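Local coordinates for alpha-ketoglutarate-dependent 2,4-dichlorophenoxyacetate dioxygenase (Bradyrhizobium diazoefficiens, PDB 5BKE), which probably acts as a metal- and 2-oxoglutarate-dependent dioxygenase that oxidises aryloxyalkanoate herbicides, at residues Ile162-Arg175 and Lys208-Met222. Residues are numbered along the deposited sequence; the frame is centred on the assembly and turned at random.
Sequences IEDLVCEHSLMYSR and KSLYLSSHAGKIASM
In the four-stranded antiparallel sheet of this TauD/TfdA-type dioxygenase, strand 216-219 lies along strand 166-169, Cys167 facing Ile219 and His169 facing Ala216 as non-hydrogen-bonded pairs. Ala220 N donates to Val166 O at 2.8 Å and almost straight, while Gly217 N reaches Glu168 O. At the end of the pairing Ser170 N donates to His215 O from above the carbonyl plane, just where Ser170 OG, also hydrogen-bonded to Phe191 O, caps helix 171-176 by accepting from Met172 N.

Small residues suit the spots where rings lie close against the strand. The methyl of Ala216 sits over the centre of the His169 imidazole, its CB 3.8 Å from the ring centroid, a CH-pi contact; in the ring plane, His169 NE2 is hydrogen-bonded to a water, which donates to Tyr211 O. Gly217 CA packs over one face of the Tyr173 phenol, toward its rim, 3.6 Å from the centroid, and a side chain there would collide with the ring. With CG anti to its carbonyl carbon (chi1 -75°), Tyr173 lays this face on the glycine and brings an edge near His215 O. Replaced by an alanine, Tyr173 would lose its ring, which would probably open a gap over Gly217 CA and leave the Lys218 chain without the phenol it rests near.

His215 ND1 and Ser174 OG share a 2.8 Å hydrogen bond in the imidazole plane; the small serine fits beside the ring edge and ties turn 213-216 to the helix. Far from this turn, extended Lys208 and Glu163, bent at chi2, bring opposite charges together in a 2.7 Å NZ-OE1 salt bridge.

Toward the metal site, Ser119 bonds His169 ND1 and Ser213 OG, and the Ser214 side chain lies about 3 Å from that of the manganese ligand His115. Strand 194-201 flanks strand 166-169 on its other edge, and Leu231 and Arg228 of helix 224-238 touch Cys167 and Tyr173.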
loop_
_atom_site.group_PDB
_atom_site.type_symbol
_atom_site.label_atom_id
_atom_site.label_comp_id
_atom_site.label_asym_id
_atom_site.label_seq_id
_atom_site.Cartn_x
_atom_site.Cartn_y
_atom_site.Cartn_z
ATOM N N ILE C 162 8.535 -4.013 29.750
ATOM C CA ILE C 162 7.724 -4.846 30.648
ATOM C C ILE C 162 7.754 -6.364 30.379
ATOM O O ILE C 162 7.368 -7.149 31.244
ATOM C CB ILE C 162 6.258 -4.326 30.745
ATOM C CG1 ILE C 162 5.515 -4.483 29.405
ATOM C CG2 ILE C 162 6.235 -2.885 31.273
ATOM C CD1 ILE C 162 4.030 -4.201 29.474
ATOM N N GLU C 163 8.240 -6.764 29.199
ATOM C CA GLU C 163 8.115 -8.145 28.698
ATOM C C GLU C 163 8.439 -9.256 29.713
ATOM O O GLU C 163 7.660 -10.202 29.857
ATOM C CB GLU C 163 8.903 -8.323 27.379
ATOM C CG GLU C 163 8.907 -9.729 26.760
ATOM C CD GLU C 163 7.536 -10.230 26.300
ATOM O OE1 GLU C 163 6.726 -9.435 25.776
ATOM O OE2 GLU C 163 7.264 -11.448 26.448
ATOM N N ASP C 164 9.562 -9.125 30.417
ATOM C CA ASP C 164 10.042 -10.186 31.317
ATOM C C ASP C 164 9.878 -9.863 32.802
ATOM O O ASP C 164 10.328 -10.629 33.658
ATOM C CB ASP C 164 11.500 -10.551 31.000
ATOM C CG ASP C 164 11.669 -11.112 29.590
ATOM O OD1 ASP C 164 11.136 -12.204 29.306
ATOM O OD2 ASP C 164 12.328 -10.455 28.760
ATOM N N LEU C 165 9.214 -8.750 33.105
ATOM C CA LEU C 165 8.997 -8.342 34.493
ATOM C C LEU C 165 8.067 -9.282 35.278
ATOM O O LEU C 165 7.113 -9.855 34.729
ATOM C CB LEU C 165 8.526 -6.886 34.563
ATOM C CG LEU C 165 9.492 -5.799 34.056
ATOM C CD1 LEU C 165 8.889 -4.414 34.269
ATOM C CD2 LEU C 165 10.876 -5.891 34.694
ATOM N N VAL C 166 8.387 -9.459 36.556
ATOM C CA VAL C 166 7.626 -10.327 37.454
ATOM C C VAL C 166 7.104 -9.497 38.636
ATOM O O VAL C 166 7.853 -8.708 39.235
ATOM C CB VAL C 166 8.478 -11.546 37.923
ATOM C CG1 VAL C 166 7.749 -12.389 38.957
ATOM C CG2 VAL C 166 8.850 -12.439 36.741
ATOM N N CYS C 167 5.820 -9.686 38.958
ATOM C CA CYS C 167 5.176 -9.029 40.109
ATOM C C CYS C 167 4.972 -9.993 41.279
ATOM O O CYS C 167 4.742 -11.183 41.076
ATOM C CB CYS C 167 3.823 -8.433 39.705
ATOM S SG CYS C 167 3.845 -7.250 38.334
ATOM N N GLU C 168 5.045 -9.458 42.496
ATOM C CA GLU C 168 4.691 -10.186 43.715
ATOM C C GLU C 168 3.256 -9.852 44.121
ATOM O O GLU C 168 2.935 -8.693 44.397
ATOM C CB GLU C 168 5.668 -9.861 44.853
ATOM C CG GLU C 168 7.101 -10.264 44.543
ATOM C CD GLU C 168 8.043 -10.269 45.743
ATOM O OE1 GLU C 168 7.579 -10.228 46.912
ATOM O OE2 GLU C 168 9.271 -10.336 45.497
ATOM N N HIS C 169 2.399 -10.868 44.127
ATOM C CA HIS C 169 0.989 -10.696 44.465
ATOM C C HIS C 169 0.691 -11.255 45.860
ATOM O O HIS C 169 1.087 -12.382 46.186
ATOM C CB HIS C 169 0.091 -11.436 43.485
ATOM C CG HIS C 169 0.076 -10.879 42.094
ATOM N ND1 HIS C 169 -1.072 -10.392 41.507
ATOM C CD2 HIS C 169 1.048 -10.790 41.153
ATOM C CE1 HIS C 169 -0.804 -10.016 40.269
ATOM N NE2 HIS C 169 0.473 -10.255 40.026
ATOM N N SER C 170 -0.031 -10.467 46.655
ATOM C CA SER C 170 -0.507 -10.870 47.971
ATOM C C SER C 170 -1.760 -10.086 48.351
ATOM O O SER C 170 -1.855 -8.881 48.068
ATOM C CB SER C 170 0.574 -10.618 49.025
ATOM O OG SER C 170 0.088 -10.882 50.327
ATOM N N LEU C 171 -2.694 -10.762 49.027
ATOM C CA LEU C 171 -3.833 -10.089 49.674
ATOM C C LEU C 171 -3.406 -8.987 50.642
ATOM O O LEU C 171 -4.140 -8.018 50.841
ATOM C CB LEU C 171 -4.760 -11.085 50.372
ATOM C CG LEU C 171 -5.759 -11.806 49.462
ATOM C CD1 LEU C 171 -6.232 -13.116 50.073
ATOM C CD2 LEU C 171 -6.945 -10.920 49.096
ATOM N N MET C 172 -2.206 -9.115 51.204
ATOM C CA MET C 172 -1.642 -8.093 52.092
ATOM C C MET C 172 -1.315 -6.775 51.374
ATOM O O MET C 172 -1.324 -5.708 51.997
ATOM C CB MET C 172 -0.401 -8.627 52.816
ATOM C CG MET C 172 -0.642 -9.852 53.695
ATOM S SD MET C 172 0.758 -10.278 54.771
ATOM C CE MET C 172 1.912 -11.052 53.635
ATOM N N TYR C 173 -1.015 -6.846 50.073
ATOM C CA TYR C 173 -0.741 -5.635 49.280
ATOM C C TYR C 173 -2.015 -4.848 48.944
ATOM O O TYR C 173 -2.052 -3.622 49.110
ATOM C CB TYR C 173 0.026 -5.959 48.002
ATOM C CG TYR C 173 1.499 -6.283 48.168
ATOM C CD1 TYR C 173 2.362 -5.415 48.852
ATOM C CD2 TYR C 173 2.048 -7.441 47.587
ATOM C CE1 TYR C 173 3.717 -5.704 48.981
ATOM C CE2 TYR C 173 3.403 -7.740 47.711
ATOM C CZ TYR C 173 4.235 -6.868 48.406
ATOM O OH TYR C 173 5.580 -7.152 48.533
ATOM N N SER C 174 -3.045 -5.558 48.486
ATOM C CA SER C 174 -4.324 -4.944 48.148
ATOM C C SER C 174 -5.039 -4.366 49.368
ATOM O O SER C 174 -5.546 -3.242 49.306
ATOM C CB SER C 174 -5.229 -5.920 47.408
ATOM O OG SER C 174 -5.440 -7.095 48.163
ATOM N N ARG C 175 -5.070 -5.130 50.463
ATOM C CA ARG C 175 -5.687 -4.670 51.706
ATOM C C ARG C 175 -4.821 -3.612 52.369
ATOM O O ARG C 175 -5.339 -2.681 52.968
ATOM C CB ARG C 175 -5.994 -5.826 52.670
ATOM C CG ARG C 175 -6.896 -6.920 52.116
ATOM C CD ARG C 175 -8.151 -6.382 51.446
ATOM N NE ARG C 175 -8.982 -7.417 50.813
ATOM C CZ ARG C 175 -8.994 -7.715 49.511
ATOM N NH1 ARG C 175 -9.817 -8.654 49.066
ATOM N NH2 ARG C 175 -8.201 -7.086 48.647
ATOM N N LYS C 208 -1.443 -11.489 23.921
ATOM C CA LYS C 208 -0.722 -10.994 25.080
ATOM C C LYS C 208 -1.605 -10.020 25.858
ATOM O O LYS C 208 -2.438 -9.324 25.279
ATOM C CB LYS C 208 0.567 -10.295 24.656
ATOM C CG LYS C 208 1.683 -11.219 24.220
ATOM C CD LYS C 208 2.992 -10.453 24.149
ATOM C CE LYS C 208 4.172 -11.405 24.164
ATOM N NZ LYS C 208 5.442 -10.711 23.819
ATOM N N SER C 209 -1.426 -9.979 27.175
ATOM C CA SER C 209 -2.215 -9.093 28.028
ATOM C C SER C 209 -1.461 -8.703 29.288
ATOM O O SER C 209 -0.577 -9.435 29.769
ATOM C CB SER C 209 -3.579 -9.711 28.369
ATOM O OG SER C 209 -3.419 -10.940 29.057
ATOM N N LEU C 210 -1.809 -7.525 29.795
ATOM C CA LEU C 210 -1.263 -7.000 31.037
ATOM C C LEU C 210 -1.890 -7.739 32.213
ATOM O O LEU C 210 -3.107 -7.766 32.359
ATOM C CB LEU C 210 -1.533 -5.492 31.136
ATOM C CG LEU C 210 -0.771 -4.560 30.176
ATOM C CD1 LEU C 210 -1.348 -3.141 30.169
ATOM C CD2 LEU C 210 0.705 -4.523 30.541
ATOM N N TYR C 211 -1.053 -8.349 33.045
ATOM C CA TYR C 211 -1.542 -9.062 34.216
ATOM C C TYR C 211 -1.488 -8.109 35.388
ATOM O O TYR C 211 -0.559 -8.125 36.206
ATOM C CB TYR C 211 -0.755 -10.353 34.480
ATOM C CG TYR C 211 -1.405 -11.293 35.493
ATOM C CD1 TYR C 211 -2.644 -10.989 36.097
ATOM C CD2 TYR C 211 -0.788 -12.497 35.835
ATOM C CE1 TYR C 211 -3.229 -11.847 37.014
ATOM C CE2 TYR C 211 -1.368 -13.366 36.745
ATOM C CZ TYR C 211 -2.588 -13.042 37.328
ATOM O OH TYR C 211 -3.160 -13.927 38.213
ATOM N N LEU C 212 -2.504 -7.260 35.435
ATOM C CA LEU C 212 -2.594 -6.236 36.452
ATOM C C LEU C 212 -3.575 -6.670 37.532
ATOM O O LEU C 212 -4.482 -7.474 37.273
ATOM C CB LEU C 212 -2.998 -4.902 35.820
ATOM C CG LEU C 212 -2.074 -4.352 34.733
ATOM C CD1 LEU C 212 -2.645 -3.050 34.185
ATOM C CD2 LEU C 212 -0.649 -4.143 35.241
ATOM N N SER C 213 -3.372 -6.139 38.739
ATOM C CA SER C 213 -4.145 -6.529 39.926
ATOM C C SER C 213 -3.741 -5.715 41.142
ATOM O O SER C 213 -2.548 -5.422 41.345
ATOM C CB SER C 213 -3.969 -8.028 40.230
ATOM O OG SER C 213 -4.905 -8.472 41.199
ATOM N N SER C 214 -4.739 -5.362 41.953
ATOM C CA SER C 214 -4.515 -4.708 43.257
ATOM C C SER C 214 -3.580 -5.511 44.185
ATOM O O SER C 214 -2.891 -4.935 45.023
ATOM C CB SER C 214 -5.846 -4.461 43.963
ATOM O OG SER C 214 -6.496 -5.695 44.231
ATOM N N HIS C 215 -3.562 -6.830 44.022
ATOM C CA HIS C 215 -2.700 -7.709 44.828
ATOM C C HIS C 215 -1.199 -7.546 44.528
ATOM O O HIS C 215 -0.369 -7.810 45.390
ATOM C CB HIS C 215 -3.140 -9.167 44.706
ATOM C CG HIS C 215 -4.612 -9.375 44.913
ATOM N ND1 HIS C 215 -5.289 -8.893 46.017
ATOM C CD2 HIS C 215 -5.534 -10.028 44.165
ATOM C CE1 HIS C 215 -6.564 -9.232 45.932
ATOM N NE2 HIS C 215 -6.738 -9.923 44.820
ATOM N N ALA C 216 -0.868 -7.079 43.321
ATOM C CA ALA C 216 0.519 -6.809 42.929
ATOM C C ALA C 216 1.054 -5.538 43.598
ATOM O O ALA C 216 0.605 -4.411 43.304
ATOM C CB ALA C 216 0.654 -6.739 41.413
ATOM N N GLY C 217 2.006 -5.732 44.511
ATOM C CA GLY C 217 2.541 -4.644 45.311
ATOM C C GLY C 217 3.974 -4.271 45.026
ATOM O O GLY C 217 4.453 -3.260 45.531
ATOM N N LYS C 218 4.667 -5.087 44.235
ATOM C CA LYS C 218 6.003 -4.730 43.747
ATOM C C LYS C 218 6.378 -5.506 42.486
ATOM O O LYS C 218 5.812 -6.567 42.204
ATOM C CB LYS C 218 7.072 -4.902 44.845
ATOM C CG LYS C 218 7.504 -6.336 45.116
ATOM C CD LYS C 218 8.697 -6.406 46.066
ATOM C CE LYS C 218 9.998 -5.961 45.407
ATOM N NZ LYS C 218 11.104 -5.898 46.401
ATOM N N ILE C 219 7.325 -4.945 41.735
ATOM C CA ILE C 219 8.011 -5.652 40.661
ATOM C C ILE C 219 9.332 -6.177 41.236
ATOM O O ILE C 219 10.083 -5.430 41.870
ATOM C CB ILE C 219 8.201 -4.754 39.409
ATOM C CG1 ILE C 219 6.831 -4.425 38.789
ATOM C CG2 ILE C 219 9.112 -5.431 38.386
ATOM C CD1 ILE C 219 6.804 -3.248 37.829
ATOM N N ALA C 220 9.584 -7.462 41.003
ATOM C CA ALA C 220 10.700 -8.211 41.577
ATOM C C ALA C 220 12.069 -7.584 41.335
ATOM O O ALA C 220 12.871 -7.493 42.261
ATOM C CB ALA C 220 10.682 -9.646 41.060
ATOM N N SER C 221 12.331 -7.152 40.103
ATOM C CA SER C 221 13.662 -6.669 39.719
ATOM C C SER C 221 13.881 -5.174 39.966
ATOM O O SER C 221 14.962 -4.649 39.685
ATOM C CB SER C 221 13.952 -7.025 38.256
ATOM O OG SER C 221 12.981 -6.466 37.381
ATOM N N MET C 222 12.864 -4.496 40.494
ATOM C CA MET C 222 12.910 -3.044 40.697
ATOM C C MET C 222 12.776 -2.668 42.174
ATOM O O MET C 222 12.363 -3.491 42.998
ATOM C CB MET C 222 11.811 -2.349 39.872
ATOM C CG MET C 222 11.940 -2.521 38.366
ATOM S SD MET C 222 10.469 -2.018 37.448
ATOM C CE MET C 222 10.589 -0.228 37.501
HETATM O O HOH W 1 11.021 -8.588 37.495
HETATM O O HOH W 2 1.404 -9.822 37.274
HETATM O O HOH W 3 -8.579 -6.291 45.720
#